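Local coordinates for protein lipase, class 3 (Penicillium roqueforti FM164, PDB 6L7N) that probably hydrolyses ester bonds of triacylglycerols and related lipids, as a fungal class 3 lipase of the alpha/beta hydrolase fold, at residues V16-A21 / A34-S39; Y55-A60 / L80-S85; V203-L208 / T248-P253; G212-S217 / D239-F244; S224-T229 / F258-W263. All blocks are in the same frame, centred on the assembly; numbering follows the deposited sequence.

Contact 1: V16-A21 / A34-S39; sequences VQYAAA and AKISCS
Ala21, near the C-terminal end of helix 6-22, meets the loop 34-39 through a single methyl group that serves two partners. Its CB points at the loop and lies 3.6 Å from CG2 of Ile36. The same CB is 3.8 Å from SG of Cys38, and because the side chain is so short the sulfur also reaches the helix backbone, with SG of Cys38 3.7 Å from CA of Ala21.

Ile36 divides its branches between two helix residues. With chi1 at -73°, CG1 is anti to the carbonyl carbon and puts CD1 against Tyr18, while CG2 turns to Ala21. CD1 of Ile36 arrives at the edge of the phenol ring, near its plane, 3.9 Å from CE1 of Tyr18, and the two side chains cross at about a right angle. Phe68 of strand 66-72 and Val46 of helix 44-49 also pack against both Tyr18 and Ile36.

Polar needs are met elsewhere: the hydroxyl of Tyr18 is hydrogen-bonded to Asp72, and the backbone N of Cys38 to Glu47. Cys38 is further tied by its disulfide to Cys43, just ahead of helix 44-49. Within this N-terminal lipase region, the loop is thus pressed on the helix by apolar surfaces alone; shape fixes the fit between the two segments, and the covalent and polar restraints on the loop come from outside them.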
# COMPACT_ATOMS: atom_id res chain seq x y z
N VAL A 16 -8.22 -3.71 0.25
CA VAL A 16 -7.33 -4.33 -0.72
C VAL A 16 -7.90 -4.27 -2.14
O VAL A 16 -7.15 -4.31 -3.11
CB VAL A 16 -7.02 -5.78 -0.31
CG1 VAL A 16 -8.21 -6.71 -0.62
CG2 VAL A 16 -5.76 -6.27 -0.99
N GLN A 17 -9.22 -4.14 -2.28
CA GLN A 17 -9.79 -4.12 -3.64
C GLN A 17 -9.53 -2.80 -4.38
O GLN A 17 -9.51 -2.79 -5.62
CB GLN A 17 -11.29 -4.42 -3.56
CG GLN A 17 -11.55 -5.82 -3.00
CD GLN A 17 -13.03 -6.14 -2.85
OE1 GLN A 17 -13.83 -5.84 -3.74
NE2 GLN A 17 -13.40 -6.73 -1.73
N TYR A 18 -9.30 -1.70 -3.67
CA TYR A 18 -8.82 -0.50 -4.35
C TYR A 18 -7.39 -0.67 -4.84
O TYR A 18 -7.02 -0.18 -5.92
CB TYR A 18 -8.91 0.69 -3.40
CG TYR A 18 -10.31 1.23 -3.21
CD1 TYR A 18 -10.91 1.99 -4.19
CD2 TYR A 18 -11.02 0.99 -2.04
CE1 TYR A 18 -12.18 2.50 -4.02
CE2 TYR A 18 -12.30 1.51 -1.85
CZ TYR A 18 -12.86 2.27 -2.85
OH TYR A 18 -14.14 2.78 -2.71
N ALA A 19 -6.56 -1.37 -4.06
CA ALA A 19 -5.25 -1.75 -4.58
C ALA A 19 -5.40 -2.63 -5.81
O ALA A 19 -4.67 -2.46 -6.80
CB ALA A 19 -4.44 -2.47 -3.50
N ALA A 20 -6.36 -3.55 -5.79
CA ALA A 20 -6.58 -4.41 -6.95
C ALA A 20 -6.97 -3.58 -8.17
O ALA A 20 -6.53 -3.85 -9.29
CB ALA A 20 -7.65 -5.45 -6.64
N ALA A 21 -7.81 -2.56 -7.98
CA ALA A 21 -8.19 -1.72 -9.10
C ALA A 21 -6.99 -0.95 -9.65
O ALA A 21 -6.91 -0.71 -10.85
CB ALA A 21 -9.31 -0.77 -8.68
N ALA A 34 -15.65 8.55 -14.35
CA ALA A 34 -15.89 7.15 -14.67
C ALA A 34 -15.88 6.29 -13.41
O ALA A 34 -15.23 6.61 -12.41
CB ALA A 34 -14.84 6.63 -15.65
N LYS A 35 -16.62 5.18 -13.46
CA LYS A 35 -16.67 4.25 -12.34
C LYS A 35 -15.45 3.34 -12.33
O LYS A 35 -15.02 2.86 -13.38
CB LYS A 35 -17.94 3.40 -12.43
CG LYS A 35 -19.22 4.23 -12.58
CD LYS A 35 -20.30 3.47 -13.35
CE LYS A 35 -21.58 4.31 -13.42
NZ LYS A 35 -22.80 3.48 -13.63
N ILE A 36 -14.89 3.10 -11.14
CA ILE A 36 -13.86 2.07 -10.99
C ILE A 36 -14.45 0.71 -11.34
O ILE A 36 -15.54 0.35 -10.88
CB ILE A 36 -13.30 2.05 -9.56
CG1 ILE A 36 -12.40 3.26 -9.27
CG2 ILE A 36 -12.57 0.75 -9.29
CD1 ILE A 36 -12.09 3.41 -7.79
N SER A 37 -13.70 -0.08 -12.11
CA SER A 37 -14.16 -1.41 -12.48
C SER A 37 -12.96 -2.33 -12.61
O SER A 37 -11.88 -1.90 -13.03
CB SER A 37 -14.95 -1.39 -13.80
OG SER A 37 -15.62 -2.63 -13.96
N CYS A 38 -13.15 -3.59 -12.23
CA CYS A 38 -12.12 -4.62 -12.33
C CYS A 38 -12.65 -5.71 -13.25
O CYS A 38 -13.48 -6.51 -12.83
CB CYS A 38 -11.78 -5.18 -10.97
SG CYS A 38 -11.10 -3.94 -9.91
N SER A 39 -12.15 -5.75 -14.48
CA SER A 39 -12.71 -6.68 -15.45
C SER A 39 -12.51 -8.13 -15.01
O SER A 39 -13.35 -8.98 -15.31
CB SER A 39 -12.10 -6.44 -16.83
OG SER A 39 -10.70 -6.59 -16.84

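Contact 2: Y55-A60 / L80-S85; sequences YDFSNA and LSFRGS
Asn59, just past the end of strand 52-57, meets Arg83 at the end of strand 77-83; strand 66-72 lies between these strands in the main sheet. The outer two are nearly parallel, 14° apart, their short axes 9.2 Å from each other, so side chains must bridge the gap. CB of Asn59 is already 3.5 Å from NH1 of Arg83. CG, set between the backbone N and the carbonyl carbon (chi1 59°), brings OD1 to the edge of the guanidinium. There OD1 of Asn59 accepts from NH1 of Arg83 at 2.9 Å and from NH2 of Arg83 at 3.0 Å. The oxygen lies in the guanidinium plane, yet both nitrogens approach it from one face of the amide.

Beside this grip, CZ of Phe57 meets CE1 of Phe82 at 3.8 Å, the rings inclined obliquely, and CD1 of Leu80 lies at the edge of the Phe57 ring, near its plane. Ile125 of helix 112-135 covers both Phe57 and Leu80.

Arg83 is also held by NE to O of Gly84 and by NH1 to O of Asp64. The positive guanidinium would probably polarise the amide carbonyl, and the two end-on hydrogen bonds to one oxygen restrain the guanidinium's rotation.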
# COMPACT_ATOMS: atom_id res chain seq x y z
N TYR A 55 -9.33 11.72 -10.09
CA TYR A 55 -8.11 12.02 -10.82
C TYR A 55 -7.38 10.71 -11.01
O TYR A 55 -7.59 9.77 -10.25
CB TYR A 55 -7.21 13.01 -10.06
CG TYR A 55 -7.82 14.36 -9.79
CD1 TYR A 55 -7.90 15.32 -10.80
CD2 TYR A 55 -8.30 14.70 -8.54
CE1 TYR A 55 -8.44 16.56 -10.57
CE2 TYR A 55 -8.86 15.94 -8.29
CZ TYR A 55 -8.92 16.87 -9.31
OH TYR A 55 -9.47 18.12 -9.09
N ASP A 56 -6.52 10.65 -12.02
CA ASP A 56 -5.65 9.49 -12.12
C ASP A 56 -4.35 9.88 -12.80
O ASP A 56 -4.20 10.97 -13.37
CB ASP A 56 -6.31 8.33 -12.87
CG ASP A 56 -7.03 8.75 -14.11
OD1 ASP A 56 -6.52 9.65 -14.84
OD2 ASP A 56 -8.11 8.16 -14.37
N PHE A 57 -3.40 8.96 -12.71
CA PHE A 57 -2.07 9.18 -13.25
C PHE A 57 -1.51 7.85 -13.72
O PHE A 57 -1.63 6.83 -13.03
CB PHE A 57 -1.16 9.85 -12.20
CG PHE A 57 -1.25 9.24 -10.81
CD1 PHE A 57 -2.27 9.60 -9.94
CD2 PHE A 57 -0.28 8.36 -10.37
CE1 PHE A 57 -2.34 9.06 -8.67
CE2 PHE A 57 -0.34 7.82 -9.10
CZ PHE A 57 -1.38 8.17 -8.25
N SER A 58 -0.94 7.84 -14.93
CA SER A 58 -0.63 6.60 -15.62
C SER A 58 0.86 6.34 -15.60
O SER A 58 1.68 7.26 -15.52
CB SER A 58 -1.11 6.66 -17.08
OG SER A 58 -0.78 5.47 -17.78
N ASN A 59 1.22 5.06 -15.68
CA ASN A 59 2.61 4.76 -15.99
C ASN A 59 2.87 5.08 -17.45
O ASN A 59 1.95 5.24 -18.27
CB ASN A 59 2.97 3.30 -15.63
CG ASN A 59 2.12 2.25 -16.37
OD1 ASN A 59 2.38 1.04 -16.25
ND2 ASN A 59 1.13 2.69 -17.13
N ALA A 60 4.14 5.21 -17.78
CA ALA A 60 4.52 5.70 -19.09
C ALA A 60 6.01 5.48 -19.31
O ALA A 60 6.61 4.62 -18.66
CB ALA A 60 4.17 7.18 -19.23
N LEU A 80 -6.76 7.33 -2.23
CA LEU A 80 -5.57 7.56 -3.02
C LEU A 80 -4.89 6.21 -3.16
O LEU A 80 -4.39 5.68 -2.16
CB LEU A 80 -4.65 8.56 -2.33
CG LEU A 80 -3.26 8.79 -2.93
CD1 LEU A 80 -3.35 9.11 -4.43
CD2 LEU A 80 -2.57 9.92 -2.15
N SER A 81 -4.86 5.67 -4.37
CA SER A 81 -4.36 4.32 -4.61
C SER A 81 -3.14 4.36 -5.52
O SER A 81 -3.16 5.04 -6.56
CB SER A 81 -5.44 3.45 -5.25
OG SER A 81 -4.90 2.23 -5.71
N PHE A 82 -2.09 3.62 -5.12
CA PHE A 82 -0.83 3.55 -5.85
C PHE A 82 -0.54 2.13 -6.33
O PHE A 82 -0.62 1.18 -5.55
CB PHE A 82 0.36 3.99 -4.98
CG PHE A 82 0.35 5.44 -4.62
CD1 PHE A 82 0.84 6.39 -5.50
CD2 PHE A 82 -0.11 5.85 -3.38
CE1 PHE A 82 0.85 7.73 -5.15
CE2 PHE A 82 -0.10 7.17 -3.03
CZ PHE A 82 0.38 8.12 -3.92
N ARG A 83 -0.17 2.01 -7.60
CA ARG A 83 0.46 0.82 -8.16
C ARG A 83 1.89 1.18 -8.54
O ARG A 83 2.12 2.18 -9.23
CB ARG A 83 -0.32 0.32 -9.39
CG ARG A 83 0.11 -1.06 -9.88
CD ARG A 83 0.25 -1.11 -11.41
NE ARG A 83 1.47 -0.44 -11.86
CZ ARG A 83 1.66 0.04 -13.08
NH1 ARG A 83 2.81 0.64 -13.39
NH2 ARG A 83 0.73 -0.11 -14.01
N GLY A 84 2.84 0.38 -8.08
CA GLY A 84 4.23 0.54 -8.46
C GLY A 84 4.58 -0.30 -9.66
O GLY A 84 3.73 -0.87 -10.34
N SER A 85 5.89 -0.40 -9.92
CA SER A 85 6.34 -1.25 -11.00
C SER A 85 5.87 -2.68 -10.77
O SER A 85 5.96 -3.20 -9.66
CB SER A 85 7.86 -1.22 -11.11
OG SER A 85 8.29 -2.25 -11.97

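Contact 3: V203-L208 / T248-P253; sequences VPKLPL and TGTGLP
Lys205, in the 3-10 segment 203-205, faces the chain around and beyond helix 246-249, its CA 5.6 Å from CA of Thr248, and at Gly251 that chain leaves helical geometry with a positive phi of 123°. The lysine side chain runs out fully extended beyond CG and passes alongside Pro253. CD of Lys205 rests 3.7 Å from CA of Pro253. At the tip, NZ of Lys205 donates to O of Gly251 at 2.7 Å, from well above the carbonyl plane, and to OG1 of Thr250 at 2.8 Å. Thr250 OG1 is in turn hydrogen-bonded to the backbone O of Asn247, so the hydroxyl ties the ammonium to the preceding helix.

In this alpha/beta hydrolase, segment 203-208 belongs to the loop that follows strand 193-198. That loop also contains Asp201, probably the acid of a Ser-His-Asp triad, whose OD1 is hydrogen-bonded to the backbone N of Val203. The lysine thus ties the loop that holds the presumed acid to the chain leaving helix 246-249.

Further along, contacts turn apolar. The ring of Pro253 meets two leucines as well as Lys205: CG of Leu206 is 4.0 Å from CG of Pro253, and CD2 of Leu208 is 3.9 Å from CD of Pro253. The same leucine methyl, CD2 of Leu208, touches CD2 of Leu252, the two side chains crossing at about a right angle. A water also bridges the segments, donating to O of Pro204 at 2.9 Å and sitting 2.6 Å from OG1 of Thr248.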
# COMPACT_ATOMS: atom_id res chain seq x y z
N VAL A 203 8.68 -10.22 -0.63
CA VAL A 203 8.75 -8.79 -0.87
C VAL A 203 8.75 -8.00 0.44
O VAL A 203 9.57 -7.09 0.58
CB VAL A 203 7.64 -8.35 -1.83
CG1 VAL A 203 7.61 -6.82 -1.96
CG2 VAL A 203 7.88 -9.01 -3.19
N PRO A 204 7.89 -8.30 1.43
CA PRO A 204 7.99 -7.58 2.71
C PRO A 204 9.27 -7.85 3.49
O PRO A 204 9.46 -7.26 4.56
CB PRO A 204 6.77 -8.08 3.49
CG PRO A 204 5.80 -8.51 2.43
CD PRO A 204 6.66 -9.10 1.36
N LYS A 205 10.12 -8.76 3.03
CA LYS A 205 11.37 -9.04 3.73
C LYS A 205 12.49 -8.11 3.30
O LYS A 205 13.58 -8.15 3.89
CB LYS A 205 11.78 -10.50 3.52
CG LYS A 205 10.73 -11.50 3.99
CD LYS A 205 11.14 -12.91 3.65
CE LYS A 205 10.15 -13.95 4.15
NZ LYS A 205 10.74 -15.33 4.01
N LEU A 206 12.24 -7.25 2.31
CA LEU A 206 13.26 -6.39 1.72
C LEU A 206 12.85 -4.92 1.82
O LEU A 206 11.66 -4.60 1.83
CB LEU A 206 13.50 -6.77 0.26
CG LEU A 206 14.27 -8.10 0.06
CD1 LEU A 206 14.12 -8.65 -1.35
CD2 LEU A 206 15.75 -7.96 0.41
N PRO A 207 13.83 -4.02 1.95
CA PRO A 207 15.24 -4.34 2.24
C PRO A 207 15.41 -5.01 3.61
O PRO A 207 14.49 -5.01 4.39
CB PRO A 207 15.93 -2.97 2.22
CG PRO A 207 15.05 -2.11 1.39
CD PRO A 207 13.64 -2.61 1.56
N LEU A 208 16.57 -5.60 3.87
CA LEU A 208 16.75 -6.42 5.07
C LEU A 208 16.89 -5.57 6.32
O LEU A 208 17.38 -4.44 6.28
CB LEU A 208 17.99 -7.31 4.93
CG LEU A 208 17.98 -8.17 3.68
CD1 LEU A 208 19.35 -8.81 3.47
CD2 LEU A 208 16.89 -9.24 3.78
N THR A 248 8.92 -11.88 8.48
CA THR A 248 10.38 -11.87 8.51
C THR A 248 10.92 -13.11 9.21
O THR A 248 11.93 -13.68 8.79
CB THR A 248 10.90 -10.60 9.19
OG1 THR A 248 10.65 -9.47 8.34
CG2 THR A 248 12.40 -10.67 9.47
N GLY A 249 10.22 -13.57 10.26
CA GLY A 249 10.65 -14.76 10.96
C GLY A 249 10.62 -16.01 10.11
O GLY A 249 11.32 -16.99 10.43
N THR A 250 9.83 -16.02 9.03
CA THR A 250 9.85 -17.20 8.16
C THR A 250 11.18 -17.43 7.44
O THR A 250 11.34 -18.47 6.80
CB THR A 250 8.74 -17.13 7.11
OG1 THR A 250 9.05 -16.10 6.16
CG2 THR A 250 7.42 -16.82 7.79
N GLY A 251 12.13 -16.50 7.49
CA GLY A 251 13.44 -16.71 6.89
C GLY A 251 13.78 -15.63 5.88
O GLY A 251 12.97 -14.78 5.52
N LEU A 252 15.03 -15.69 5.42
CA LEU A 252 15.49 -14.74 4.41
C LEU A 252 14.66 -14.91 3.14
O LEU A 252 14.08 -15.98 2.91
CB LEU A 252 16.97 -14.96 4.11
CG LEU A 252 17.93 -14.45 5.19
CD1 LEU A 252 19.39 -14.79 4.86
CD2 LEU A 252 17.76 -12.95 5.38
N PRO A 253 14.55 -13.87 2.32
CA PRO A 253 13.63 -13.93 1.17
C PRO A 253 14.12 -14.91 0.11
O PRO A 253 15.31 -14.96 -0.20
CB PRO A 253 13.62 -12.49 0.64
CG PRO A 253 14.89 -11.89 1.14
CD PRO A 253 15.10 -12.51 2.49
O HOH W 1 8.62 -8.94 6.73

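Contact 4: G212-S217 / D239-F244; sequences GYVHIS and DGDISF
Asp241 meets the backbone of His215 from the centre of an inverse gamma turn, in the loop that follows edge strand 235-238 of the main sheet. The touching parts of the two segments run nearly opposite, 169° apart, but they are joined by a side chain and not by strand pairing.

The tight end is here. The N-H of His215 gives a short, nearly straight bond to the carboxylate, with N of His215 2.6 Å from OD2 of Asp241 and an angle of 165° at the hydrogen. OD2 is met on its anti side, somewhat out of the carboxylate plane. CG of Asp241 is anti to the backbone N (chi1 -178°), which brings OD2 against two neighbours: CB of His215 is 3.4 Å from OD2 of Asp241, and CG1 of Val214 lies 3.7 Å from the same OD2. The same oxygen forms a salt bridge with NE of Arg177. Were Asp241 an alanine, the His215 N-H would probably lose its acceptor and Arg177 this salt-bridge partner. The imidazole of His215 turns elsewhere, its NE2 hydrogen-bonded to O of Pro204.

Toward Asp239, whose own side chain points away into an exposed position, the fit slackens. Ser217 points at the loop, yet it meets the backbone there by packing distances: OG of Ser217 is 3.8 Å from CA of Gly240, and CB of Ser217 lies 3.6 Å from O of Asp239.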
# COMPACT_ATOMS: atom_id res chain seq x y z
N GLY A 212 19.58 -1.83 7.76
CA GLY A 212 19.17 -0.61 8.42
C GLY A 212 17.70 -0.23 8.27
O GLY A 212 17.28 0.79 8.84
N TYR A 213 16.92 -1.01 7.54
CA TYR A 213 15.53 -0.69 7.29
C TYR A 213 14.63 -1.34 8.35
O TYR A 213 14.94 -2.40 8.87
CB TYR A 213 15.13 -1.17 5.89
CG TYR A 213 15.75 -0.34 4.79
CD1 TYR A 213 17.04 -0.60 4.33
CD2 TYR A 213 15.05 0.73 4.22
CE1 TYR A 213 17.61 0.16 3.34
CE2 TYR A 213 15.62 1.50 3.24
CZ TYR A 213 16.91 1.22 2.80
OH TYR A 213 17.48 1.99 1.81
N VAL A 214 13.53 -0.67 8.66
CA VAL A 214 12.58 -1.20 9.64
C VAL A 214 11.17 -0.93 9.13
O VAL A 214 10.93 0.09 8.47
CB VAL A 214 12.81 -0.59 11.03
CG1 VAL A 214 11.69 -0.93 12.00
CG2 VAL A 214 14.10 -1.14 11.59
N HIS A 215 10.26 -1.86 9.41
CA HIS A 215 8.86 -1.74 9.04
C HIS A 215 8.07 -0.88 10.01
O HIS A 215 8.38 -0.80 11.21
CB HIS A 215 8.18 -3.10 9.02
CG HIS A 215 8.18 -3.77 7.69
ND1 HIS A 215 7.66 -3.17 6.55
CD2 HIS A 215 8.61 -5.00 7.31
CE1 HIS A 215 7.79 -4.00 5.53
NE2 HIS A 215 8.35 -5.12 5.96
N ILE A 216 6.99 -0.30 9.49
CA ILE A 216 5.93 0.24 10.34
C ILE A 216 5.30 -0.89 11.13
O ILE A 216 5.08 -1.99 10.60
CB ILE A 216 4.86 0.96 9.49
CG1 ILE A 216 5.49 1.93 8.49
CG2 ILE A 216 3.84 1.69 10.37
CD1 ILE A 216 6.66 2.67 9.00
N SER A 217 4.96 -0.61 12.38
CA SER A 217 4.25 -1.55 13.23
C SER A 217 2.82 -1.07 13.49
O SER A 217 2.55 0.13 13.46
CB SER A 217 4.97 -1.72 14.57
OG SER A 217 6.21 -2.39 14.35
N ASP A 239 3.71 -6.97 16.95
CA ASP A 239 3.82 -5.59 17.43
C ASP A 239 5.20 -4.97 17.25
O ASP A 239 5.36 -3.78 17.52
CB ASP A 239 3.39 -5.51 18.90
CG ASP A 239 2.00 -6.09 19.11
OD1 ASP A 239 1.21 -6.09 18.15
OD2 ASP A 239 1.68 -6.52 20.25
N GLY A 240 6.20 -5.72 16.81
CA GLY A 240 7.51 -5.14 16.56
C GLY A 240 8.18 -5.81 15.38
O GLY A 240 7.97 -7.00 15.14
N ASP A 241 8.98 -5.04 14.65
CA ASP A 241 9.67 -5.56 13.46
C ASP A 241 11.01 -6.13 13.92
O ASP A 241 12.03 -5.44 13.95
CB ASP A 241 9.86 -4.47 12.40
CG ASP A 241 10.55 -5.00 11.13
OD1 ASP A 241 10.56 -6.23 10.92
OD2 ASP A 241 11.07 -4.20 10.32
N ILE A 242 11.00 -7.41 14.28
CA ILE A 242 12.20 -8.10 14.74
C ILE A 242 12.47 -9.30 13.83
O ILE A 242 11.58 -9.80 13.14
CB ILE A 242 12.07 -8.55 16.20
CG1 ILE A 242 10.80 -9.38 16.32
CG2 ILE A 242 12.00 -7.34 17.12
CD1 ILE A 242 10.31 -9.53 17.70
N SER A 243 13.71 -9.79 13.88
CA SER A 243 14.15 -10.78 12.89
C SER A 243 13.43 -12.12 13.01
O SER A 243 13.41 -12.88 12.04
CB SER A 243 15.66 -11.00 13.01
OG SER A 243 15.96 -11.58 14.27
N PHE A 244 12.83 -12.43 14.17
CA PHE A 244 12.28 -13.76 14.41
C PHE A 244 10.76 -13.80 14.44
O PHE A 244 10.18 -14.85 14.73
CB PHE A 244 12.82 -14.33 15.73
CG PHE A 244 12.86 -13.33 16.86
CD1 PHE A 244 13.97 -12.52 17.06
CD2 PHE A 244 11.78 -13.20 17.72
CE1 PHE A 244 14.00 -11.60 18.09
CE2 PHE A 244 11.81 -12.28 18.77
CZ PHE A 244 12.90 -11.48 18.95

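Contact 5: S224-T229 / F258-W263; sequences SPNNVT and FEAHKW
Trp263 takes two consecutive asparagines over one face of its indole, and aromatic packing dominates the contact. CB of Asn226 makes a CH-pi contact with the five-membered ring, 3.9 Å from its centroid, and comes within 3.5 Å of CD1 of Trp263. The amide of Asn226 continues almost parallel to the ring, the planes 15° apart. Asn227 covers the benzene half: OD1 of Asn227 sits 3.1 Å from CE2 of Trp263, above the plane toward the rim, and ND2 of Asn227 is 3.3 Å from CH2 of Trp263. Asn227 is the third residue of a type II turn from Pro225 to Val228, with positive phi, and the turn presents it to the ring. With the indole cut back to an alanine, both asparagines are likely to lose the surface they rest on, and the Asn227 amide to become freer to turn.

Van der Waals contact adds a second patch, where OD1 of Asn226 lies 3.5 Å from CA of Ala260 and ND2 of Asn226 rests near CB of Glu259.

The polar link is indirect. A water accepts from ND2 of Asn226 at 3.3 Å and donates weakly to OE2 of Glu259.

Between Ala260 and Trp263, His261 points away from the turn, its NE2 hydrogen-bonded to Ser147 and its ND1 to Asp201. This geometry fits the Ser-His-Asp triad of class 3 lipases, with Ser147 probably on the nucleophile elbow.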
# COMPACT_ATOMS: atom_id res chain seq x y z
N SER A 224 -2.85 -17.93 6.29
CA SER A 224 -3.53 -18.89 5.43
C SER A 224 -2.84 -18.98 4.07
O SER A 224 -2.18 -18.03 3.64
CB SER A 224 -5.00 -18.51 5.28
OG SER A 224 -5.16 -17.13 4.98
N PRO A 225 -2.98 -20.12 3.37
CA PRO A 225 -2.27 -20.30 2.09
C PRO A 225 -2.81 -19.48 0.92
O PRO A 225 -3.82 -18.79 1.04
CB PRO A 225 -2.44 -21.81 1.80
CG PRO A 225 -2.96 -22.42 3.05
CD PRO A 225 -3.64 -21.35 3.84
N ASN A 226 -2.12 -19.57 -0.22
CA ASN A 226 -2.59 -18.94 -1.45
C ASN A 226 -3.94 -19.50 -1.86
O ASN A 226 -4.25 -20.67 -1.63
CB ASN A 226 -1.58 -19.17 -2.58
CG ASN A 226 -0.16 -18.80 -2.21
OD1 ASN A 226 0.10 -18.18 -1.18
ND2 ASN A 226 0.79 -19.20 -3.06
N ASN A 227 -4.76 -18.64 -2.48
CA ASN A 227 -6.13 -18.97 -2.93
C ASN A 227 -7.05 -19.36 -1.77
O ASN A 227 -8.13 -19.91 -2.00
CB ASN A 227 -6.15 -20.10 -3.97
CG ASN A 227 -5.33 -19.78 -5.21
OD1 ASN A 227 -4.12 -19.57 -5.12
ND2 ASN A 227 -5.98 -19.79 -6.37
N VAL A 228 -6.66 -19.10 -0.53
CA VAL A 228 -7.44 -19.50 0.64
C VAL A 228 -8.24 -18.31 1.14
O VAL A 228 -7.74 -17.18 1.20
CB VAL A 228 -6.54 -20.04 1.76
CG1 VAL A 228 -7.31 -20.24 3.06
CG2 VAL A 228 -5.89 -21.32 1.31
N THR A 229 -9.50 -18.55 1.48
CA THR A 229 -10.27 -17.54 2.19
C THR A 229 -9.60 -17.24 3.52
O THR A 229 -9.20 -18.15 4.24
CB THR A 229 -11.71 -18.00 2.42
OG1 THR A 229 -11.78 -18.73 3.65
CG2 THR A 229 -12.18 -18.89 1.27
N PHE A 258 7.70 -16.76 -4.12
CA PHE A 258 7.15 -15.54 -4.69
C PHE A 258 5.64 -15.58 -4.87
O PHE A 258 4.99 -14.53 -4.84
CB PHE A 258 7.84 -15.22 -6.02
CG PHE A 258 7.56 -13.83 -6.53
CD1 PHE A 258 8.06 -12.71 -5.87
CD2 PHE A 258 6.82 -13.64 -7.69
CE1 PHE A 258 7.81 -11.45 -6.33
CE2 PHE A 258 6.57 -12.36 -8.17
CZ PHE A 258 7.06 -11.27 -7.49
N GLU A 259 5.06 -16.77 -5.08
CA GLU A 259 3.61 -16.83 -5.29
C GLU A 259 2.85 -16.23 -4.12
O GLU A 259 1.79 -15.63 -4.32
CB GLU A 259 3.15 -18.27 -5.53
CG GLU A 259 4.06 -19.07 -6.45
CD GLU A 259 4.88 -20.11 -5.69
OE1 GLU A 259 4.70 -21.32 -5.97
OE2 GLU A 259 5.70 -19.71 -4.81
N ALA A 260 3.40 -16.33 -2.91
CA ALA A 260 2.68 -15.81 -1.75
C ALA A 260 2.46 -14.31 -1.85
O ALA A 260 1.63 -13.76 -1.11
CB ALA A 260 3.44 -16.15 -0.47
N HIS A 261 3.18 -13.63 -2.74
CA HIS A 261 3.07 -12.18 -2.88
C HIS A 261 1.76 -11.76 -3.53
O HIS A 261 1.30 -10.63 -3.32
CB HIS A 261 4.23 -11.65 -3.72
CG HIS A 261 4.32 -10.15 -3.77
ND1 HIS A 261 4.35 -9.36 -2.64
CD2 HIS A 261 4.40 -9.31 -4.83
CE1 HIS A 261 4.44 -8.09 -3.00
NE2 HIS A 261 4.47 -8.03 -4.32
N LYS A 262 1.16 -12.64 -4.32
CA LYS A 262 0.01 -12.17 -5.08
C LYS A 262 -1.30 -12.36 -4.35
O LYS A 262 -2.31 -11.77 -4.75
CB LYS A 262 -0.00 -12.86 -6.45
CG LYS A 262 1.33 -12.64 -7.18
CD LYS A 262 1.09 -12.24 -8.61
CE LYS A 262 2.20 -12.63 -9.57
NZ LYS A 262 1.72 -12.56 -10.99
N TRP A 263 -1.31 -13.12 -3.26
CA TRP A 263 -2.53 -13.59 -2.61
C TRP A 263 -2.70 -12.88 -1.26
O TRP A 263 -2.25 -13.36 -0.22
CB TRP A 263 -2.48 -15.11 -2.46
CG TRP A 263 -2.58 -15.78 -3.80
CD1 TRP A 263 -1.56 -16.33 -4.54
CD2 TRP A 263 -3.77 -15.93 -4.59
NE1 TRP A 263 -2.06 -16.83 -5.73
CE2 TRP A 263 -3.41 -16.60 -5.78
CE3 TRP A 263 -5.11 -15.57 -4.40
CZ2 TRP A 263 -4.34 -16.92 -6.77
CZ3 TRP A 263 -6.03 -15.89 -5.39
CH2 TRP A 263 -5.64 -16.55 -6.55
O HOH W 2 4.03 -19.45 -2.64

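In the fold
Contacts 1 and 2 are buried and adjoin each other, the backbone O of Tyr18 probably hydrogen-bonded to Ser81 OG; one lays a helix against a loop, the other spans strands of the main sheet. Contact 3 is partly buried, while contacts 4 and 5 lie at the surface. Contact 4 is nested in the chain loop closed by contact 3, and their centres are about 10 Å apart. Contacts 3 and 5 meet where Val203 packs on His261, beside the presumed triad. Chemistry follows place: contact 1 is wholly apolar, contact 2 adds a guanidinium to aromatic packing, contacts 3 and 4 set charged groups against backbone, and contact 5 relies on an indole face and water.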